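Long-range contact in glycine cleavage system transcriptional repressor, putative (Vibrio cholerae, PDB 1U8S), which probably acts as a cytoplasmic transcriptional repressor of the glycine cleavage system, built from two ACT domains: residues T89-D101 against A168-N180. Sequence-based numbering, arbitrary orientation.
Sequences THAYTVEVYVESD and ALDVQGSLNFIKN
Val94 and Phe177 stand side by side on the helix-facing side of the sheet, and the valine reaches the ring with a single branch: CG1 lies 3.3 Å from Phe177 CE1, approaching obliquely. With CG1 of Val94 anti to the carbonyl carbon (chi1 -45°), that methyl is the one turned to the ring. Leu175, two residues back along its strand, lays CD2 over one face of the same phenyl group. Next along, Tyr92 lies beside Lys179, pointing the same way, with Tyr92 CE1 3.6 Å from Lys179 CB. At the far end Val98 and Val171 meet at a slant, Val98 CG1 lying 3.5 Å from Val171 CG2, while directly across from Val98 stands Gly173, which offers only backbone. Helix 155-168 covers this face through Leu155 and Phe162, and helix 107-116 through Phe110 and Phe114.

The strands, 92-100 and 172-179, are the first and fourth of a βαββαβ ACT domain, so 172-179 is the edge strand of an antiparallel sheet with order 2-3-1-4 in this chain. Backbone bonds pair Thr93 with Ile178, Glu95 with Asn176, Tyr97 with Ser174 and Glu99 with Gln172; the shortest is Glu99 N to Gln172 O, 2.7 Å, and the return bond from Asn176 N to Glu95 O is weak.

The other face is more polar. Glu95, extended beyond CG, crosses the Ile178 side chain at a slant, Glu95 CD lying 3.4 Å from Ile178 CD1, and runs alongside Asn176 with carboxylate and amide planes 27° apart. Ser174 OG sits 3.6 Å from Tyr97 CB; the tyrosine ring itself swings away toward strand 141-149, where its OH hydrogen-bonds His142 and the two rings meet at about 90°.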
# COMPACT_ATOMS: atom_id res chain seq x y z
N THR B 89 1.12 2.88 16.25
CA THR B 89 -0.03 2.01 16.38
C THR B 89 -1.26 2.85 16.08
O THR B 89 -1.36 3.99 16.52
CB THR B 89 -0.15 1.44 17.81
OG1 THR B 89 -0.01 2.51 18.76
CG2 THR B 89 0.93 0.40 18.07
N HIS B 90 -2.19 2.29 15.30
CA HIS B 90 -3.39 3.05 14.97
C HIS B 90 -4.64 2.39 15.54
O HIS B 90 -4.83 1.17 15.43
CB HIS B 90 -3.49 3.24 13.45
CG HIS B 90 -4.10 2.09 12.70
ND1 HIS B 90 -5.45 1.99 12.47
CD2 HIS B 90 -3.53 1.04 12.07
CE1 HIS B 90 -5.70 0.94 11.71
NE2 HIS B 90 -4.55 0.34 11.46
N ALA B 91 -5.48 3.20 16.15
CA ALA B 91 -6.71 2.74 16.78
C ALA B 91 -7.91 2.83 15.85
O ALA B 91 -8.92 2.15 16.04
CB ALA B 91 -6.97 3.54 18.03
N TYR B 92 -7.83 3.69 14.85
CA TYR B 92 -8.95 3.83 13.95
C TYR B 92 -8.51 4.09 12.54
O TYR B 92 -7.37 4.48 12.28
CB TYR B 92 -9.86 4.97 14.37
CG TYR B 92 -10.65 4.73 15.63
CD1 TYR B 92 -11.95 4.24 15.58
CD2 TYR B 92 -10.10 5.02 16.88
CE1 TYR B 92 -12.70 4.06 16.76
CE2 TYR B 92 -10.83 4.85 18.05
CZ TYR B 92 -12.13 4.37 17.99
OH TYR B 92 -12.85 4.25 19.16
N THR B 93 -9.44 3.85 11.64
CA THR B 93 -9.25 4.08 10.23
C THR B 93 -10.42 4.97 9.90
O THR B 93 -11.57 4.59 10.12
CB THR B 93 -9.40 2.78 9.39
OG1 THR B 93 -8.22 1.98 9.51
CG2 THR B 93 -9.64 3.13 7.92
N VAL B 94 -10.14 6.17 9.43
CA VAL B 94 -11.23 7.04 9.05
C VAL B 94 -11.29 6.95 7.54
O VAL B 94 -10.27 7.02 6.86
CB VAL B 94 -10.98 8.52 9.47
CG1 VAL B 94 -10.47 8.56 10.89
CG2 VAL B 94 -9.99 9.18 8.54
N GLU B 95 -12.50 6.75 7.02
CA GLU B 95 -12.70 6.70 5.59
C GLU B 95 -13.48 7.95 5.23
O GLU B 95 -14.52 8.23 5.82
CB GLU B 95 -13.52 5.48 5.20
CG GLU B 95 -13.00 4.19 5.77
CD GLU B 95 -13.84 3.01 5.35
OE1 GLU B 95 -15.08 3.15 5.24
OE2 GLU B 95 -13.26 1.92 5.13
N VAL B 96 -12.97 8.72 4.27
CA VAL B 96 -13.64 9.94 3.86
C VAL B 96 -14.11 9.82 2.42
O VAL B 96 -13.47 9.16 1.60
CB VAL B 96 -12.70 11.16 3.97
CG1 VAL B 96 -13.26 12.32 3.18
CG2 VAL B 96 -12.54 11.55 5.42
N TYR B 97 -15.25 10.44 2.13
CA TYR B 97 -15.79 10.42 0.78
C TYR B 97 -16.33 11.80 0.44
O TYR B 97 -17.29 12.27 1.05
CB TYR B 97 -16.91 9.39 0.66
CG TYR B 97 -17.06 8.92 -0.76
CD1 TYR B 97 -16.09 8.10 -1.34
CD2 TYR B 97 -18.12 9.36 -1.56
CE1 TYR B 97 -16.16 7.72 -2.69
CE2 TYR B 97 -18.20 8.98 -2.92
CZ TYR B 97 -17.22 8.16 -3.47
OH TYR B 97 -17.27 7.77 -4.78
N VAL B 98 -15.70 12.45 -0.52
CA VAL B 98 -16.10 13.78 -0.92
C VAL B 98 -16.60 13.78 -2.34
O VAL B 98 -16.01 13.13 -3.20
CB VAL B 98 -14.91 14.76 -0.79
CG1 VAL B 98 -15.28 16.14 -1.34
CG2 VAL B 98 -14.49 14.87 0.67
N GLU B 99 -17.68 14.50 -2.60
CA GLU B 99 -18.24 14.59 -3.94
C GLU B 99 -18.44 16.05 -4.31
O GLU B 99 -18.97 16.82 -3.51
CB GLU B 99 -19.57 13.84 -4.02
CG GLU B 99 -19.45 12.34 -3.89
CD GLU B 99 -20.80 11.66 -3.71
OE1 GLU B 99 -20.85 10.41 -3.79
OE2 GLU B 99 -21.79 12.37 -3.47
N SER B 100 -18.03 16.42 -5.52
CA SER B 100 -18.17 17.78 -6.00
C SER B 100 -18.45 17.79 -7.49
O SER B 100 -18.39 16.76 -8.14
CB SER B 100 -16.89 18.57 -5.73
OG SER B 100 -16.99 19.88 -6.28
N ASP B 101 -18.76 18.96 -8.03
CA ASP B 101 -19.01 19.07 -9.45
C ASP B 101 -17.78 19.70 -10.07
O ASP B 101 -17.55 19.58 -11.27
CB ASP B 101 -20.23 19.94 -9.73
CG ASP B 101 -20.03 21.36 -9.25
OD1 ASP B 101 -19.94 21.57 -8.02
OD2 ASP B 101 -19.98 22.26 -10.11
N ALA B 168 -17.15 24.91 4.03
CA ALA B 168 -16.31 25.95 3.44
C ALA B 168 -16.07 25.79 1.94
O ALA B 168 -16.07 26.77 1.20
CB ALA B 168 -14.97 25.99 4.16
N LEU B 169 -15.86 24.55 1.50
CA LEU B 169 -15.59 24.30 0.09
C LEU B 169 -16.85 23.92 -0.69
O LEU B 169 -16.78 23.59 -1.87
CB LEU B 169 -14.53 23.20 -0.06
CG LEU B 169 -13.20 23.47 0.66
CD1 LEU B 169 -12.33 22.23 0.66
CD2 LEU B 169 -12.49 24.64 -0.01
N ASP B 170 -17.99 23.97 -0.00
CA ASP B 170 -19.28 23.68 -0.60
C ASP B 170 -19.38 22.34 -1.33
O ASP B 170 -19.84 22.28 -2.47
CB ASP B 170 -19.66 24.80 -1.57
CG ASP B 170 -21.03 24.60 -2.18
OD1 ASP B 170 -21.96 24.29 -1.42
OD2 ASP B 170 -21.16 24.79 -3.41
N VAL B 171 -18.95 21.26 -0.68
CA VAL B 171 -19.01 19.93 -1.28
C VAL B 171 -19.67 18.95 -0.31
O VAL B 171 -19.79 19.24 0.88
CB VAL B 171 -17.61 19.38 -1.62
CG1 VAL B 171 -16.85 20.35 -2.48
CG2 VAL B 171 -16.83 19.09 -0.33
N GLN B 172 -20.08 17.80 -0.83
CA GLN B 172 -20.71 16.77 -0.01
C GLN B 172 -19.66 15.79 0.48
O GLN B 172 -18.96 15.16 -0.32
CB GLN B 172 -21.76 16.00 -0.81
CG GLN B 172 -22.93 16.84 -1.31
CD GLN B 172 -23.92 16.00 -2.10
OE1 GLN B 172 -23.62 15.53 -3.20
NE2 GLN B 172 -25.11 15.80 -1.52
N GLY B 173 -19.55 15.67 1.79
CA GLY B 173 -18.58 14.75 2.34
C GLY B 173 -19.12 13.99 3.53
O GLY B 173 -19.91 14.51 4.31
N SER B 174 -18.71 12.74 3.63
CA SER B 174 -19.10 11.89 4.74
C SER B 174 -17.83 11.36 5.38
O SER B 174 -16.77 11.30 4.76
CB SER B 174 -19.98 10.74 4.25
OG SER B 174 -19.48 10.16 3.07
N LEU B 175 -17.93 10.98 6.64
CA LEU B 175 -16.79 10.46 7.37
C LEU B 175 -17.20 9.14 8.01
O LEU B 175 -18.36 8.95 8.38
CB LEU B 175 -16.36 11.50 8.40
CG LEU B 175 -14.97 11.39 9.01
CD1 LEU B 175 -14.58 12.72 9.60
CD2 LEU B 175 -14.95 10.30 10.06
N ASN B 176 -16.26 8.22 8.12
CA ASN B 176 -16.55 6.92 8.70
C ASN B 176 -15.38 6.54 9.58
O ASN B 176 -14.23 6.83 9.25
CB ASN B 176 -16.71 5.90 7.57
CG ASN B 176 -17.76 4.85 7.87
OD1 ASN B 176 -17.49 3.64 7.80
ND2 ASN B 176 -18.98 5.29 8.18
N PHE B 177 -15.67 5.91 10.72
CA PHE B 177 -14.63 5.47 11.65
C PHE B 177 -14.70 3.96 11.81
O PHE B 177 -15.78 3.39 11.93
CB PHE B 177 -14.82 6.10 13.02
CG PHE B 177 -14.49 7.56 13.08
CD1 PHE B 177 -13.18 7.99 12.91
CD2 PHE B 177 -15.48 8.49 13.32
CE1 PHE B 177 -12.86 9.35 12.98
CE2 PHE B 177 -15.17 9.85 13.39
CZ PHE B 177 -13.86 10.27 13.22
N ILE B 178 -13.54 3.30 11.80
CA ILE B 178 -13.48 1.85 11.97
C ILE B 178 -12.29 1.54 12.86
O ILE B 178 -11.16 1.89 12.53
CB ILE B 178 -13.24 1.11 10.65
CG1 ILE B 178 -14.24 1.56 9.59
CG2 ILE B 178 -13.36 -0.38 10.88
CD1 ILE B 178 -13.86 1.09 8.19
N LYS B 179 -12.54 0.87 13.98
CA LYS B 179 -11.46 0.49 14.89
C LYS B 179 -11.03 -0.93 14.55
O LYS B 179 -11.78 -1.67 13.92
CB LYS B 179 -11.95 0.55 16.34
CG LYS B 179 -13.17 -0.31 16.63
CD LYS B 179 -13.72 -0.08 18.04
CE LYS B 179 -12.75 -0.52 19.13
NZ LYS B 179 -11.47 0.25 19.14
N ASN B 180 -9.81 -1.30 14.95
CA ASN B 180 -9.30 -2.64 14.66
C ASN B 180 -8.89 -3.40 15.93
O ASN B 180 -7.82 -4.06 15.92
CB ASN B 180 -8.11 -2.54 13.71
CG ASN B 180 -7.17 -1.41 14.07
OD1 ASN B 180 -6.06 -1.63 14.56
ND2 ASN B 180 -7.62 -0.18 13.84